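PDB 3NX4: putative oxidoreductase from Salmonella enterica subsp. enterica serovar Typhimurium, which binds NADP and probably works as an NADPH-dependent acryloyl-CoA reductase of the medium-chain dehydrogenase/reductase family. Local coordinates for residues A[27-32]-A[72-77]; A[81-86]-A[107-112]; A[149-154]-A[210-215]; A[173-178]-A[194-199]. One frame throughout, in Å; residues are numbered along the deposited sequence.

Overall arrangement
Contacts 1 and 2 lie in the GroES-like domain, on one mixed sheet; contacts 3 and 4 lie in the parallel Rossmann sheet on the opposite side of the chain's centre, about 42 Å from contact 1 to contact 3 between centres. Contact 1 is a carboxylate-rich corner near the surface, and R76 and F77 tie it to contact 2 through D107 and L109. Contact 2 is an aliphatic strand pair, partly buried. Contact 3 is buried and built round a tryptophan, whereas contact 4 runs out to the edge strand and the cofactor. Strands 150-152 and 174-178 of these last two are neighbours in the sheet, and a salt bridge joins the two contacts.

Contact 1: residues A[27-32]-A[72-77]; sequences AGDVTV and SEDPRF
V30 and S72 form an antiparallel, non-hydrogen-bonded bridge with their CA atoms 4.4 Å apart, and one step on E73 N donates a nearly straight 2.8 Å bond to D29 O. This is the point where strands 30-39 and 64-72 of the GroES-like domain part, and D29 with V30 makes a classic beta bulge opposite V104. Beyond the bridge, D74 to F77 is a type I turn.

V30 sends CG2 to the turn: it lies 3.9 Å from D74 CB and touches the F77 ring obliquely, while S72 OG lies alongside. D29 and E73 cross at about a right angle, carboxylate planes 74° apart, with D29 OD1 3.6 Å from E73 OE1, which brings two like charges close together. The other oxygen, D29 OD2, shares a water with D74 OD2, which probably eases the crowding of negative charge.

A chi1 of -168° brings the D74 carboxylate to the edge of the R76 guanidinium. There D74 OD1 accepts from the backbone N of R76, an Asx turn, on its anti lone pair. R76, whose NH2 is also salt-bridged to D107 OD1, grips the same carboxylate side-on, NE to OD1 and NH2 to OD2, each bond 2.9 Å long.

Contact 2: residues A[81-86]-A[107-112]; sequences QEVLLT and DWLVAL
L84 and V110 face each other as an antiparallel hydrogen-bonded pair where strand 82-86 meets the short strand 110-111 in the mixed sheet of the GroES-like domain. L84 N gives to V110 O at 2.8 Å and V110 N returns a bond to L84 O at 2.9 Å. A third bond runs from L112 N to E82 O at 3.0 Å. At the other end the strand-to-strand bonding passes to a water, which accepts from T86 N and donates to W108 O.

The apolar contacts fall on the two faces of the pair. On the L84 and V110 face the side chains lie side by side, pointing the same way, with L84 CD1 3.6 Å from V110 CB; chi1 of L84 (67°) sets CG between the backbone N and carbonyl carbon, bringing CD1 alongside V110 CB. Next to them, L84 CD2 approaches L112 CD1, and L112 CD2 rests on E82 CB. Helix 118-140 packs on this side through A121. On the other face L109 CD2 reaches V83 CG2 at 4.0 Å and also L85 CB, while L85 CD1 runs alongside W108 CB. The W108 ring itself leads away and stacks on W88.

The polar ends of E82 and Q81 are taken up by residues outside the pair: E82 OE2 is hydrogen-bonded to T68 OG1, and Q81 OE1 accepts from H78 N. The pair is therefore held by backbone bonds and aliphatic packing, with the side-chain polar groups of E82 and Q81 bonded to other residues.

Contact 3: residues A[149-154]-A[210-215]; sequences EVVVTG and QLWAGA. With NAP (NADP nicotinamide-adenine-dinucleotide phosphate), chain C.
In the parallel sheet of the NADP-binding Rossmann domain, strands 150-152 and 212-217 pair V150 with G214 and V151 with A215; before the chain turns a corner at A213, W212 wedges its indole against the side chains of E149 and V151. V151 puts CG1 over the five-membered ring, 3.6 Å from its centroid and 8° off the normal, a CH-pi contact. A chi1 of 61° points this methyl at the indole, and it also presses tightly on A215 CB at 3.5 Å. L211 CB covers the opposite face.

E149 comes to the ring's edge: its extended chain runs alongside W212, CD 3.6 Å from W212 CZ3, with the carboxylate turned at 89° to the ring. OE2 is salt-bridged to R194 NE, and W212 NE1 bonds Q230, which holds the indole at its polar side.

Along the backbone A213 N donates to E149 O at 2.9 Å and V151 N to G214 O at 3.1 Å. Two waters link L211 O to E149, at OE1 and N. The chain then leaves strand 150-152 and reaches G154, whose CA is 3.5 Å from NAP O4B: a first Rossmann strand leading into the dinucleotide site.

Contact 4: residues A[173-178]-A[194-199]; sequences QVAAVS and RILSRD. With NAP (NADP nicotinamide-adenine-dinucleotide phosphate), chain C.
With chi1 near 180° (176° and -166°), S178 OG and the R198 chain both extend toward the 2'-phosphate of NADP, from the end of strand 174-178 and from the 3-10 segment after strand 194-197; R198 then bends at chi3. S178 OG is hydrogen-bonded to NAP O1X at a modelled 2.5 Å, a length to treat with caution. R198 NH1 meets NAP O2X in the guanidinium plane at 3.0 Å, though the bond is weak, with an angle of 134°. One face of the guanidinium lies over the adenine near C2A, which sits 3.1 Å from R198 NE.

Between strands 174-178 and 194-197 a parallel ladder leads up to this site. A176 N gives to R194 O and L196 N to A176 O, each at 2.8 Å; S178 N then donates to L196 O. The last rung, R198 N to S178 O, comes from well above the carbonyl plane as the chain turns into a 3-10 segment. Among the side chains, V177 CG1 lies 3.8 Å from R198 CA, and V177 CG2 approaches L196 CB.

The strands, with helix 184-190, form a beta-alpha-beta unit. S178 OG is also hydrogen-bonded to R180 N and T183 OG1, which probably help to position it. An arginine that meets both the adenine and the 2'-phosphate, beside a serine on the same phosphate, is consistent with preference for NADP over NAD.

Contact 1: residues A[27-32]-A[72-77]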
# COMPACT_ATOMS: atom_id res chain seq x y z
N ALA A 27 -17.35 -18.23 28.76
CA ALA A 27 -18.24 -19.17 28.10
C ALA A 27 -17.79 -19.40 26.66
O ALA A 27 -17.27 -18.49 26.02
CB ALA A 27 -19.68 -18.67 28.15
N GLY A 28 -18.00 -20.62 26.17
CA GLY A 28 -17.66 -20.95 24.80
C GLY A 28 -17.98 -22.40 24.48
O GLY A 28 -18.07 -23.24 25.37
N ASP A 29 -18.13 -22.69 23.19
CA ASP A 29 -18.55 -24.02 22.76
C ASP A 29 -17.47 -25.09 22.86
O ASP A 29 -17.79 -26.26 22.98
CB ASP A 29 -19.07 -23.96 21.33
CG ASP A 29 -20.36 -23.19 21.22
OD1 ASP A 29 -21.11 -23.14 22.22
OD2 ASP A 29 -20.62 -22.64 20.13
N VAL A 30 -16.20 -24.69 22.78
CA VAL A 30 -15.14 -25.68 22.73
C VAL A 30 -14.15 -25.50 23.87
O VAL A 30 -13.58 -24.42 24.03
CB VAL A 30 -14.39 -25.63 21.38
CG1 VAL A 30 -13.51 -26.85 21.24
CG2 VAL A 30 -15.39 -25.55 20.23
N THR A 31 -13.97 -26.56 24.65
CA THR A 31 -12.99 -26.59 25.73
C THR A 31 -11.74 -27.33 25.30
O THR A 31 -11.80 -28.48 24.87
CB THR A 31 -13.56 -27.25 26.99
OG1 THR A 31 -14.62 -26.45 27.50
CG2 THR A 31 -12.47 -27.39 28.05
N VAL A 32 -10.60 -26.66 25.43
CA VAL A 32 -9.34 -27.21 24.97
C VAL A 32 -8.36 -27.39 26.11
O VAL A 32 -8.17 -26.48 26.93
CB VAL A 32 -8.70 -26.28 23.91
CG1 VAL A 32 -7.40 -26.85 23.40
CG2 VAL A 32 -9.69 -26.03 22.76
N SER A 72 -16.80 -30.47 23.20
CA SER A 72 -17.27 -29.52 22.21
C SER A 72 -18.78 -29.55 22.03
O SER A 72 -19.36 -30.62 21.88
CB SER A 72 -16.62 -29.80 20.86
OG SER A 72 -17.18 -28.97 19.85
N GLU A 73 -19.39 -28.38 22.02
CA GLU A 73 -20.79 -28.22 21.62
C GLU A 73 -20.89 -27.73 20.17
O GLU A 73 -21.98 -27.50 19.66
CB GLU A 73 -21.49 -27.22 22.54
CG GLU A 73 -21.86 -27.77 23.90
CD GLU A 73 -22.42 -26.70 24.82
OE1 GLU A 73 -21.88 -25.57 24.81
OE2 GLU A 73 -23.39 -26.99 25.56
N ASP A 74 -19.74 -27.60 19.53
CA ASP A 74 -19.69 -27.19 18.13
C ASP A 74 -19.58 -28.44 17.27
O ASP A 74 -18.68 -29.26 17.49
CB ASP A 74 -18.47 -26.29 17.91
CG ASP A 74 -18.49 -25.59 16.56
OD1 ASP A 74 -18.42 -26.29 15.53
OD2 ASP A 74 -18.56 -24.35 16.54
N PRO A 75 -20.48 -28.61 16.30
CA PRO A 75 -20.47 -29.85 15.52
C PRO A 75 -19.21 -30.02 14.65
O PRO A 75 -18.99 -31.11 14.12
CB PRO A 75 -21.73 -29.74 14.65
CG PRO A 75 -21.98 -28.27 14.54
CD PRO A 75 -21.54 -27.68 15.85
N ARG A 76 -18.38 -28.99 14.53
CA ARG A 76 -17.16 -29.09 13.73
C ARG A 76 -15.96 -29.65 14.50
O ARG A 76 -14.93 -29.96 13.91
CB ARG A 76 -16.79 -27.73 13.13
CG ARG A 76 -17.83 -27.16 12.17
CD ARG A 76 -17.51 -25.71 11.87
NE ARG A 76 -17.70 -24.87 13.05
CZ ARG A 76 -17.46 -23.57 13.10
NH1 ARG A 76 -17.01 -22.93 12.03
NH2 ARG A 76 -17.67 -22.90 14.23
N PHE A 77 -16.10 -29.76 15.82
CA PHE A 77 -15.01 -30.24 16.66
C PHE A 77 -15.46 -31.35 17.59
O PHE A 77 -16.62 -31.37 18.03
CB PHE A 77 -14.37 -29.08 17.43
CG PHE A 77 -13.82 -28.01 16.54
CD1 PHE A 77 -12.53 -28.10 16.05
CD2 PHE A 77 -14.62 -26.94 16.15
CE1 PHE A 77 -12.03 -27.13 15.20
CE2 PHE A 77 -14.12 -25.96 15.30
CZ PHE A 77 -12.82 -26.06 14.83
O HOH W 1 -18.68 -22.67 18.43

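Contact 2: residues A[81-86]-A[107-112]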
# COMPACT_ATOMS: atom_id res chain seq x y z
N GLN A 81 -9.74 -34.25 19.44
CA GLN A 81 -9.22 -33.61 18.24
C GLN A 81 -8.08 -32.64 18.56
O GLN A 81 -8.17 -31.88 19.52
CB GLN A 81 -10.36 -32.85 17.53
CG GLN A 81 -9.99 -32.35 16.16
CD GLN A 81 -11.16 -31.70 15.43
OE1 GLN A 81 -12.32 -31.87 15.81
NE2 GLN A 81 -10.86 -30.96 14.37
N GLU A 82 -7.01 -32.68 17.76
CA GLU A 82 -5.92 -31.71 17.87
C GLU A 82 -6.27 -30.40 17.16
O GLU A 82 -6.67 -30.41 15.99
CB GLU A 82 -4.62 -32.27 17.27
CG GLU A 82 -4.08 -33.52 17.98
CD GLU A 82 -3.55 -33.23 19.37
OE1 GLU A 82 -2.73 -32.29 19.53
OE2 GLU A 82 -3.94 -33.95 20.32
N VAL A 83 -6.11 -29.27 17.85
CA VAL A 83 -6.44 -27.96 17.29
C VAL A 83 -5.41 -26.89 17.65
O VAL A 83 -4.60 -27.06 18.56
CB VAL A 83 -7.81 -27.46 17.81
CG1 VAL A 83 -8.93 -28.40 17.36
CG2 VAL A 83 -7.78 -27.32 19.33
N LEU A 84 -5.45 -25.77 16.93
CA LEU A 84 -4.62 -24.63 17.28
C LEU A 84 -5.46 -23.37 17.21
O LEU A 84 -6.53 -23.36 16.61
CB LEU A 84 -3.39 -24.54 16.36
CG LEU A 84 -3.59 -24.21 14.88
CD1 LEU A 84 -3.91 -22.73 14.67
CD2 LEU A 84 -2.31 -24.57 14.11
N LEU A 85 -4.98 -22.31 17.83
CA LEU A 85 -5.65 -21.02 17.73
C LEU A 85 -4.62 -19.91 17.76
O LEU A 85 -3.69 -19.93 18.57
CB LEU A 85 -6.67 -20.84 18.86
CG LEU A 85 -7.42 -19.50 18.97
CD1 LEU A 85 -8.80 -19.69 19.63
CD2 LEU A 85 -6.60 -18.46 19.72
N THR A 86 -4.80 -18.94 16.87
CA THR A 86 -4.09 -17.67 16.97
C THR A 86 -5.09 -16.55 16.74
O THR A 86 -5.98 -16.66 15.88
CB THR A 86 -2.92 -17.55 15.94
OG1 THR A 86 -3.45 -17.52 14.60
CG2 THR A 86 -1.96 -18.73 16.06
N ASP A 107 -15.49 -21.01 15.84
CA ASP A 107 -15.05 -20.17 14.72
C ASP A 107 -13.57 -19.74 14.81
O ASP A 107 -12.96 -19.41 13.80
CB ASP A 107 -15.89 -18.91 14.63
CG ASP A 107 -17.24 -19.13 13.98
OD1 ASP A 107 -17.49 -20.21 13.39
OD2 ASP A 107 -18.06 -18.19 14.05
N TRP A 108 -13.02 -19.72 16.02
CA TRP A 108 -11.66 -19.19 16.22
C TRP A 108 -10.59 -20.27 16.13
O TRP A 108 -9.39 -19.97 16.14
CB TRP A 108 -11.56 -18.52 17.59
CG TRP A 108 -12.49 -17.38 17.79
CD1 TRP A 108 -13.19 -16.70 16.82
CD2 TRP A 108 -12.86 -16.80 19.04
NE1 TRP A 108 -13.96 -15.72 17.41
CE2 TRP A 108 -13.78 -15.76 18.76
CE3 TRP A 108 -12.51 -17.06 20.37
CZ2 TRP A 108 -14.33 -14.98 19.77
CZ3 TRP A 108 -13.06 -16.28 21.37
CH2 TRP A 108 -13.97 -15.25 21.06
N LEU A 109 -11.02 -21.52 16.04
CA LEU A 109 -10.10 -22.64 16.06
C LEU A 109 -9.70 -23.04 14.65
O LEU A 109 -10.42 -22.78 13.69
CB LEU A 109 -10.75 -23.83 16.77
CG LEU A 109 -10.89 -23.72 18.29
CD1 LEU A 109 -11.79 -24.81 18.84
CD2 LEU A 109 -9.51 -23.78 18.96
N VAL A 110 -8.53 -23.67 14.55
CA VAL A 110 -8.09 -24.28 13.31
C VAL A 110 -7.73 -25.73 13.61
O VAL A 110 -6.97 -26.00 14.54
CB VAL A 110 -6.84 -23.55 12.79
CG1 VAL A 110 -6.28 -24.25 11.57
CG2 VAL A 110 -7.17 -22.10 12.48
N ALA A 111 -8.29 -26.67 12.85
CA ALA A 111 -7.90 -28.08 13.03
C ALA A 111 -6.39 -28.20 12.78
O ALA A 111 -5.87 -27.61 11.83
CB ALA A 111 -8.67 -28.98 12.08
N LEU A 112 -5.68 -28.92 13.64
CA LEU A 112 -4.23 -29.01 13.51
C LEU A 112 -3.86 -29.57 12.14
O LEU A 112 -4.23 -30.70 11.81
CB LEU A 112 -3.64 -29.89 14.61
CG LEU A 112 -2.11 -29.98 14.58
CD1 LEU A 112 -1.49 -28.64 14.92
CD2 LEU A 112 -1.61 -31.07 15.54
O HOH W 2 -7.02 -19.33 14.85

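Contact 3: residues A[149-154]-A[210-215]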
# COMPACT_ATOMS: atom_id res chain seq x y z
N GLU A 149 15.89 -8.36 -4.78
CA GLU A 149 16.16 -8.69 -3.39
C GLU A 149 14.99 -8.30 -2.49
O GLU A 149 14.33 -7.30 -2.72
CB GLU A 149 17.45 -7.96 -2.96
CG GLU A 149 18.02 -8.37 -1.63
CD GLU A 149 19.44 -7.81 -1.41
OE1 GLU A 149 19.99 -7.18 -2.35
OE2 GLU A 149 19.99 -8.01 -0.32
N VAL A 150 14.73 -9.10 -1.46
CA VAL A 150 13.69 -8.78 -0.48
C VAL A 150 14.29 -8.47 0.89
O VAL A 150 15.08 -9.26 1.42
CB VAL A 150 12.69 -9.93 -0.37
CG1 VAL A 150 11.66 -9.66 0.74
CG2 VAL A 150 11.98 -10.13 -1.72
N VAL A 151 13.96 -7.31 1.45
CA VAL A 151 14.50 -6.93 2.76
C VAL A 151 13.51 -7.25 3.90
O VAL A 151 12.30 -7.05 3.75
CB VAL A 151 14.94 -5.44 2.80
CG1 VAL A 151 13.77 -4.53 2.55
CG2 VAL A 151 15.62 -5.10 4.14
N VAL A 152 14.03 -7.77 5.01
CA VAL A 152 13.23 -8.08 6.20
C VAL A 152 13.80 -7.25 7.34
O VAL A 152 14.98 -7.36 7.63
CB VAL A 152 13.33 -9.59 6.59
CG1 VAL A 152 12.51 -9.89 7.87
CG2 VAL A 152 12.88 -10.48 5.44
N THR A 153 12.97 -6.43 7.97
CA THR A 153 13.42 -5.59 9.08
C THR A 153 13.04 -6.28 10.40
O THR A 153 12.28 -7.25 10.39
CB THR A 153 12.81 -4.17 8.99
OG1 THR A 153 11.39 -4.24 9.13
CG2 THR A 153 13.14 -3.52 7.63
N GLY A 154 13.57 -5.79 11.52
CA GLY A 154 13.42 -6.52 12.78
C GLY A 154 13.69 -8.00 12.58
O GLY A 154 13.00 -8.85 13.14
N GLN A 210 17.05 2.89 -5.61
CA GLN A 210 16.17 1.73 -5.64
C GLN A 210 16.94 0.48 -5.31
O GLN A 210 17.85 0.11 -6.06
CB GLN A 210 15.53 1.59 -7.02
CG GLN A 210 14.58 2.74 -7.35
CD GLN A 210 14.02 2.64 -8.77
OE1 GLN A 210 13.38 1.66 -9.14
NE2 GLN A 210 14.29 3.66 -9.56
N LEU A 211 16.57 -0.18 -4.21
CA LEU A 211 17.27 -1.39 -3.75
C LEU A 211 16.44 -2.67 -3.72
O LEU A 211 16.97 -3.76 -4.00
CB LEU A 211 17.84 -1.18 -2.33
CG LEU A 211 18.70 0.07 -2.10
CD1 LEU A 211 19.09 0.18 -0.62
CD2 LEU A 211 19.92 0.05 -3.00
N TRP A 212 15.16 -2.57 -3.36
CA TRP A 212 14.37 -3.75 -2.98
C TRP A 212 13.18 -4.03 -3.90
O TRP A 212 12.41 -3.12 -4.19
CB TRP A 212 13.82 -3.59 -1.55
CG TRP A 212 14.77 -2.96 -0.59
CD1 TRP A 212 14.60 -1.78 0.07
CD2 TRP A 212 16.04 -3.49 -0.16
NE1 TRP A 212 15.70 -1.52 0.88
CE2 TRP A 212 16.59 -2.56 0.76
CE3 TRP A 212 16.77 -4.64 -0.48
CZ2 TRP A 212 17.84 -2.76 1.36
CZ3 TRP A 212 18.01 -4.84 0.14
CH2 TRP A 212 18.53 -3.89 1.04
N ALA A 213 13.00 -5.28 -4.30
CA ALA A 213 11.79 -5.69 -5.04
C ALA A 213 10.62 -5.83 -4.07
O ALA A 213 9.47 -5.54 -4.40
CB ALA A 213 12.03 -7.00 -5.79
N GLY A 214 10.91 -6.29 -2.86
CA GLY A 214 9.89 -6.50 -1.85
C GLY A 214 10.45 -6.24 -0.46
O GLY A 214 11.66 -6.12 -0.26
N ALA A 215 9.56 -6.13 0.52
CA ALA A 215 10.00 -5.95 1.88
C ALA A 215 8.96 -6.46 2.85
O ALA A 215 7.76 -6.39 2.60
CB ALA A 215 10.33 -4.47 2.17
PA NAP C . 10.00 -9.41 18.11
O1A NAP C . 10.32 -10.85 18.17
O2A NAP C . 10.22 -8.61 19.33
O5B NAP C . 10.73 -8.74 16.85
C5B NAP C . 10.82 -7.34 16.79
C4B NAP C . 12.20 -7.05 16.24
O4B NAP C . 12.29 -5.69 15.94
C3B NAP C . 13.31 -7.35 17.25
O3B NAP C . 13.80 -8.67 17.08
C2B NAP C . 14.38 -6.33 16.90
O2B NAP C . 15.18 -6.90 15.89
C1B NAP C . 13.59 -5.20 16.27
N9A NAP C . 13.41 -4.07 17.20
C8A NAP C . 13.02 -4.13 18.51
N7A NAP C . 12.95 -2.86 18.98
C5A NAP C . 13.28 -2.01 17.99
C6A NAP C . 13.37 -0.62 17.92
N6A NAP C . 13.11 0.13 18.98
N1A NAP C . 13.73 -0.03 16.74
C2A NAP C . 14.00 -0.80 15.62
N3A NAP C . 13.91 -2.17 15.69
C4A NAP C . 13.56 -2.76 16.86
O3 NAP C . 8.44 -9.22 17.72
PN NAP C . 7.51 -10.14 16.80
O1N NAP C . 6.68 -11.03 17.64
O2N NAP C . 8.37 -10.72 15.75
O5D NAP C . 6.58 -8.97 16.18
C5D NAP C . 7.19 -7.99 15.37
C4D NAP C . 6.24 -6.81 15.20
O4D NAP C . 5.12 -7.25 14.48
C3D NAP C . 5.73 -6.31 16.54
O3D NAP C . 5.59 -4.91 16.48
C2D NAP C . 4.36 -6.95 16.67
O2D NAP C . 3.49 -6.15 17.43
C1D NAP C . 3.94 -7.00 15.22
N1N NAP C . 2.95 -8.04 14.92
C2N NAP C . 1.74 -7.65 14.43
C3N NAP C . 0.76 -8.58 14.10
C7N NAP C . -0.29 -8.15 13.12
O7N NAP C . -1.59 -8.67 13.20
N7N NAP C . 0.04 -7.26 12.18
C4N NAP C . 1.04 -9.94 14.26
C5N NAP C . 2.29 -10.33 14.76
C6N NAP C . 3.25 -9.37 15.07
P2B NAP C . 16.76 -6.59 15.81
O1X NAP C . 17.37 -7.60 14.88
O2X NAP C . 16.98 -5.19 15.27
O3X NAP C . 17.33 -6.72 17.20
O HOH W 3 19.38 -4.91 -3.55
O HOH W 4 16.44 -5.69 -5.78

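Contact 4: residues A[173-178]-A[194-199]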
# COMPACT_ATOMS: atom_id res chain seq x y z
N GLN A 173 16.58 -13.88 -2.76
CA GLN A 173 17.78 -13.34 -2.17
C GLN A 173 17.21 -12.45 -1.06
O GLN A 173 16.36 -11.63 -1.33
CB GLN A 173 18.55 -12.50 -3.18
CG GLN A 173 19.26 -13.33 -4.22
CD GLN A 173 20.34 -14.17 -3.61
OE1 GLN A 173 21.14 -13.68 -2.83
NE2 GLN A 173 20.37 -15.44 -3.96
N VAL A 174 17.68 -12.62 0.16
CA VAL A 174 17.14 -11.95 1.33
C VAL A 174 18.18 -11.04 1.99
O VAL A 174 19.30 -11.47 2.26
CB VAL A 174 16.66 -12.97 2.39
CG1 VAL A 174 16.19 -12.25 3.63
CG2 VAL A 174 15.51 -13.85 1.81
N ALA A 175 17.80 -9.80 2.27
CA ALA A 175 18.61 -8.90 3.09
C ALA A 175 17.92 -8.79 4.45
O ALA A 175 16.71 -8.61 4.51
CB ALA A 175 18.72 -7.51 2.41
N ALA A 176 18.67 -8.95 5.53
CA ALA A 176 18.08 -8.84 6.87
C ALA A 176 18.63 -7.59 7.55
O ALA A 176 19.83 -7.35 7.51
CB ALA A 176 18.42 -10.08 7.71
N VAL A 177 17.76 -6.79 8.16
CA VAL A 177 18.21 -5.60 8.87
C VAL A 177 18.07 -5.85 10.37
O VAL A 177 16.99 -6.21 10.84
CB VAL A 177 17.38 -4.35 8.51
CG1 VAL A 177 17.92 -3.12 9.26
CG2 VAL A 177 17.38 -4.11 6.99
N SER A 178 19.15 -5.66 11.11
CA SER A 178 19.12 -5.85 12.56
C SER A 178 19.90 -4.74 13.26
O SER A 178 20.91 -4.27 12.74
CB SER A 178 19.72 -7.22 12.92
OG SER A 178 19.78 -7.40 14.33
N ARG A 194 22.37 -11.24 3.04
CA ARG A 194 23.01 -9.97 3.30
C ARG A 194 22.48 -9.51 4.63
O ARG A 194 21.29 -9.68 4.91
CB ARG A 194 22.62 -8.96 2.21
CG ARG A 194 23.62 -7.85 2.00
CD ARG A 194 23.00 -6.66 1.29
NE ARG A 194 22.52 -6.95 -0.06
CZ ARG A 194 23.31 -7.01 -1.13
NH1 ARG A 194 24.62 -6.82 -1.01
NH2 ARG A 194 22.78 -7.26 -2.32
N ILE A 195 23.34 -8.96 5.47
CA ILE A 195 22.88 -8.37 6.73
C ILE A 195 23.26 -6.89 6.76
O ILE A 195 24.39 -6.55 6.46
CB ILE A 195 23.46 -9.13 7.96
CG1 ILE A 195 22.95 -10.58 7.97
CG2 ILE A 195 23.05 -8.45 9.26
CD1 ILE A 195 23.84 -11.52 8.69
N LEU A 196 22.30 -6.02 7.09
CA LEU A 196 22.53 -4.58 7.18
C LEU A 196 22.20 -4.07 8.58
O LEU A 196 21.36 -4.63 9.26
CB LEU A 196 21.64 -3.81 6.18
CG LEU A 196 21.99 -3.78 4.69
CD1 LEU A 196 22.02 -5.18 4.11
CD2 LEU A 196 20.97 -2.94 3.93
N SER A 197 22.87 -3.01 9.01
CA SER A 197 22.63 -2.45 10.34
C SER A 197 21.46 -1.50 10.31
O SER A 197 21.32 -0.69 9.40
CB SER A 197 23.86 -1.67 10.85
OG SER A 197 25.01 -2.48 10.76
N ARG A 198 20.64 -1.58 11.35
CA ARG A 198 19.55 -0.65 11.57
C ARG A 198 20.04 0.80 11.55
O ARG A 198 19.30 1.72 11.20
CB ARG A 198 18.92 -0.95 12.93
CG ARG A 198 17.58 -0.32 13.19
CD ARG A 198 16.91 -1.09 14.32
NE ARG A 198 17.12 -0.52 15.64
CZ ARG A 198 17.13 -1.22 16.77
NH1 ARG A 198 16.99 -2.54 16.76
NH2 ARG A 198 17.32 -0.60 17.92
N ASP A 199 21.30 1.00 11.94
CA ASP A 199 21.91 2.33 11.96
C ASP A 199 21.83 3.03 10.62
O ASP A 199 21.93 4.25 10.55
CB ASP A 199 23.40 2.25 12.36
CG ASP A 199 23.60 1.85 13.80
OD1 ASP A 199 22.61 1.88 14.57
OD2 ASP A 199 24.75 1.52 14.16
PA NAP C . 10.00 -9.41 18.11
O1A NAP C . 10.32 -10.85 18.17
O2A NAP C . 10.22 -8.61 19.33
O5B NAP C . 10.73 -8.74 16.85
C5B NAP C . 10.82 -7.34 16.79
C4B NAP C . 12.20 -7.05 16.24
O4B NAP C . 12.29 -5.69 15.94
C3B NAP C . 13.31 -7.35 17.25
O3B NAP C . 13.80 -8.67 17.08
C2B NAP C . 14.38 -6.33 16.90
O2B NAP C . 15.18 -6.90 15.89
C1B NAP C . 13.59 -5.20 16.27
N9A NAP C . 13.41 -4.07 17.20
C8A NAP C . 13.02 -4.13 18.51
N7A NAP C . 12.95 -2.86 18.98
C5A NAP C . 13.28 -2.01 17.99
C6A NAP C . 13.37 -0.62 17.92
N6A NAP C . 13.11 0.13 18.98
N1A NAP C . 13.73 -0.03 16.74
C2A NAP C . 14.00 -0.80 15.62
N3A NAP C . 13.91 -2.17 15.69
C4A NAP C . 13.56 -2.76 16.86
O3 NAP C . 8.44 -9.22 17.72
PN NAP C . 7.51 -10.14 16.80
O1N NAP C . 6.68 -11.03 17.64
O2N NAP C . 8.37 -10.72 15.75
O5D NAP C . 6.58 -8.97 16.18
C5D NAP C . 7.19 -7.99 15.37
C4D NAP C . 6.24 -6.81 15.20
O4D NAP C . 5.12 -7.25 14.48
C3D NAP C . 5.73 -6.31 16.54
O3D NAP C . 5.59 -4.91 16.48
C2D NAP C . 4.36 -6.95 16.67
O2D NAP C . 3.49 -6.15 17.43
C1D NAP C . 3.94 -7.00 15.22
N1N NAP C . 2.95 -8.04 14.92
C2N NAP C . 1.74 -7.65 14.43
C3N NAP C . 0.76 -8.58 14.10
C7N NAP C . -0.29 -8.15 13.12
O7N NAP C . -1.59 -8.67 13.20
N7N NAP C . 0.04 -7.26 12.18
C4N NAP C . 1.04 -9.94 14.26
C5N NAP C . 2.29 -10.33 14.76
C6N NAP C . 3.25 -9.37 15.07
P2B NAP C . 16.76 -6.59 15.81
O1X NAP C . 17.37 -7.60 14.88
O2X NAP C . 16.98 -5.19 15.27
O3X NAP C . 17.33 -6.72 17.20